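Local coordinates for oxidoreductase, fmn-binding (Shewanella oneidensis, PDB 4AWU), which binds FMN and probably works as an NAD(P)H-dependent flavoenzyme of the old yellow enzyme type, reducing carbon-carbon double bonds, at residues 107-112 / 131-136. The protein carries 1 engineered substitution. Residues are numbered along the deposited sequence; the frame is centred on the assembly and turned at random.
Sequences VTHPDN and VFVDNG. With 4CH (4-chlorophenol), chain E.
V131 packs against V107-H109 with both of its methyls. CG1 touches CG1 of V107 at 3.8 Å and also lies by that residue's carbonyl, while CG2 rests on the CB of H109. At F132 the chain turns its side chain to the other side of the strand, and the two segments meet through its carbonyl instead. N112 ND2 donates to F132 O over 3.1 Å, from above the carbonyl plane (40° out of it) but with the acceptor nearly in its own amide plane. With CG anti to the backbone N (chi1 -173°), the F132 ring lies flat beneath a bound 4-chlorophenol, whose C5 sits 3.2 Å above the ring centre; the rings of W70 and, edge-to-face, F142 pack against F132, and all three line the chlorophenol pocket. A leucine here, without the flat ring under the chlorophenol, would probably leave the ligand freer to shift. V133 points back toward segment 107-112, now at its 3-10 turn: CG1 meets D111 CB at 3.7 Å, CG2 lies against the amide of N112, and the side chains of V133 and H109 cross at about a right angle. One water then ties N112 OD1 to the backbone N of D134, which it serves as acceptor at 2.8 Å. N135 ends the run with an almost straight bond (174°) from ND2 to D111 OD2, 3.1 Å long and coming from above the carboxylate plane; N135 OD1 accepts from the backbone N of S137 and D138. Both segments belong to the excursion between barrel strands 96-102 and 177-181; the contact packs its loop 107-112 on strand 130-133, half of a two-stranded antiparallel hairpin outside the parallel eight-stranded TIM barrel, with partner strand 141-144 supplying V143 against both H109 and V133.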
loop_
_atom_site.group_PDB
_atom_site.type_symbol
_atom_site.label_atom_id
_atom_site.label_comp_id
_atom_site.label_asym_id
_atom_site.label_seq_id
_atom_site.Cartn_x
_atom_site.Cartn_y
_atom_site.Cartn_z
ATOM N N VAL A 107 0.149 -13.949 5.374
ATOM C CA VAL A 107 -0.747 -14.021 4.224
ATOM C C VAL A 107 0.024 -14.455 2.985
ATOM O O VAL A 107 0.256 -13.668 2.065
ATOM C CB VAL A 107 -1.462 -12.678 3.968
ATOM C CG1 VAL A 107 -2.507 -12.829 2.870
ATOM C CG2 VAL A 107 -2.113 -12.181 5.248
ATOM N N THR A 108 0.428 -15.720 2.973
ATOM C CA THR A 108 1.171 -16.273 1.850
ATOM C C THR A 108 1.198 -17.797 1.929
ATOM O O THR A 108 0.556 -18.403 2.789
ATOM C CB THR A 108 2.615 -15.731 1.809
ATOM O OG1 THR A 108 3.233 -16.094 0.569
ATOM C CG2 THR A 108 3.434 -16.278 2.965
ATOM N N HIS A 109 1.948 -18.400 1.015
ATOM C CA HIS A 109 2.043 -19.846 0.899
ATOM C C HIS A 109 3.505 -20.164 0.587
ATOM O O HIS A 109 4.162 -19.406 -0.125
ATOM C CB HIS A 109 1.115 -20.325 -0.224
ATOM C CG HIS A 109 0.968 -21.812 -0.308
ATOM N ND1 HIS A 109 1.807 -22.597 -1.070
ATOM C CD2 HIS A 109 0.072 -22.658 0.251
ATOM C CE1 HIS A 109 1.441 -23.861 -0.965
ATOM N NE2 HIS A 109 0.389 -23.925 -0.169
ATOM N N PRO A 110 4.035 -21.268 1.138
ATOM C CA PRO A 110 5.464 -21.567 0.958
ATOM C C PRO A 110 5.921 -21.503 -0.501
ATOM O O PRO A 110 7.045 -21.095 -0.785
ATOM C CB PRO A 110 5.590 -22.998 1.489
ATOM C CG PRO A 110 4.480 -23.143 2.461
ATOM C CD PRO A 110 3.351 -22.294 1.943
ATOM N N ASP A 111 5.053 -21.925 -1.410
ATOM C CA ASP A 111 5.343 -21.879 -2.841
ATOM C C ASP A 111 5.670 -20.469 -3.329
ATOM O O ASP A 111 6.408 -20.306 -4.298
ATOM C CB ASP A 111 4.176 -22.454 -3.656
ATOM C CG ASP A 111 4.003 -23.953 -3.455
ATOM O OD1 ASP A 111 4.854 -24.564 -2.776
ATOM O OD2 ASP A 111 3.026 -24.521 -3.986
ATOM N N ASN A 112 5.122 -19.452 -2.670
ATOM C CA ASN A 112 5.415 -18.071 -3.046
ATOM C C ASN A 112 6.667 -17.522 -2.366
ATOM O O ASN A 112 7.184 -16.475 -2.759
ATOM C CB ASN A 112 4.226 -17.156 -2.733
ATOM C CG ASN A 112 3.062 -17.355 -3.691
ATOM O OD1 ASN A 112 3.226 -17.884 -4.792
ATOM N ND2 ASN A 112 1.880 -16.918 -3.277
ATOM N N VAL A 131 -4.274 -17.112 -0.944
ATOM C CA VAL A 131 -3.403 -16.364 -1.836
ATOM C C VAL A 131 -3.332 -17.096 -3.170
ATOM O O VAL A 131 -3.808 -18.224 -3.292
ATOM C CB VAL A 131 -1.991 -16.181 -1.255
ATOM C CG1 VAL A 131 -2.045 -15.300 -0.019
ATOM C CG2 VAL A 131 -1.351 -17.529 -0.940
ATOM N N PHE A 132 -2.749 -16.451 -4.170
ATOM C CA PHE A 132 -2.671 -17.030 -5.501
ATOM C C PHE A 132 -1.268 -17.571 -5.731
ATOM O O PHE A 132 -0.284 -16.896 -5.436
ATOM C CB PHE A 132 -3.023 -15.977 -6.550
ATOM C CG PHE A 132 -3.138 -16.521 -7.946
ATOM C CD1 PHE A 132 -2.016 -16.656 -8.740
ATOM C CD2 PHE A 132 -4.368 -16.889 -8.462
ATOM C CE1 PHE A 132 -2.113 -17.152 -10.025
ATOM C CE2 PHE A 132 -4.474 -17.387 -9.752
ATOM C CZ PHE A 132 -3.346 -17.518 -10.532
ATOM N N VAL A 133 -1.180 -18.794 -6.245
ATOM C CA VAL A 133 0.111 -19.435 -6.469
ATOM C C VAL A 133 0.272 -19.912 -7.905
ATOM O O VAL A 133 -0.660 -20.446 -8.502
ATOM C CB VAL A 133 0.311 -20.643 -5.529
ATOM C CG1 VAL A 133 1.492 -21.495 -5.988
ATOM C CG2 VAL A 133 0.517 -20.169 -4.100
ATOM N N ASP A 134 1.470 -19.700 -8.444
ATOM C CA ASP A 134 1.872 -20.249 -9.733
ATOM C C ASP A 134 3.248 -20.887 -9.565
ATOM O O ASP A 134 4.268 -20.288 -9.907
ATOM C CB ASP A 134 1.928 -19.148 -10.793
ATOM C CG ASP A 134 2.591 -19.610 -12.082
ATOM O OD1 ASP A 134 2.550 -20.824 -12.370
ATOM O OD2 ASP A 134 3.152 -18.759 -12.806
ATOM N N ASN A 135 3.269 -22.103 -9.026
ATOM C CA ASN A 135 4.521 -22.752 -8.646
ATOM C C ASN A 135 5.234 -23.441 -9.808
ATOM O O ASN A 135 6.325 -23.987 -9.633
ATOM C CB ASN A 135 4.277 -23.755 -7.513
ATOM C CG ASN A 135 3.345 -24.882 -7.917
ATOM O OD1 ASN A 135 3.280 -25.263 -9.084
ATOM N ND2 ASN A 135 2.615 -25.417 -6.947
ATOM N N GLY A 136 4.620 -23.419 -10.986
ATOM C CA GLY A 136 5.237 -23.982 -12.174
ATOM C C GLY A 136 4.821 -25.413 -12.452
ATOM O O GLY A 136 4.918 -25.883 -13.586
HETATM CL CL9 4CH E . -6.303 -13.969 -9.797
HETATM C C4 4CH E . -4.761 -13.502 -9.175
HETATM C C5 4CH E . -3.603 -13.863 -9.849
HETATM C C6 4CH E . -2.368 -13.464 -9.357
HETATM C C1 4CH E . -2.302 -12.712 -8.195
HETATM O O7 4CH E . -1.082 -12.292 -7.723
HETATM C C2 4CH E . -3.457 -12.351 -7.518
HETATM C C3 4CH E . -4.691 -12.747 -8.011
HETATM O O HOH W 1 3.565 -18.372 -7.212
#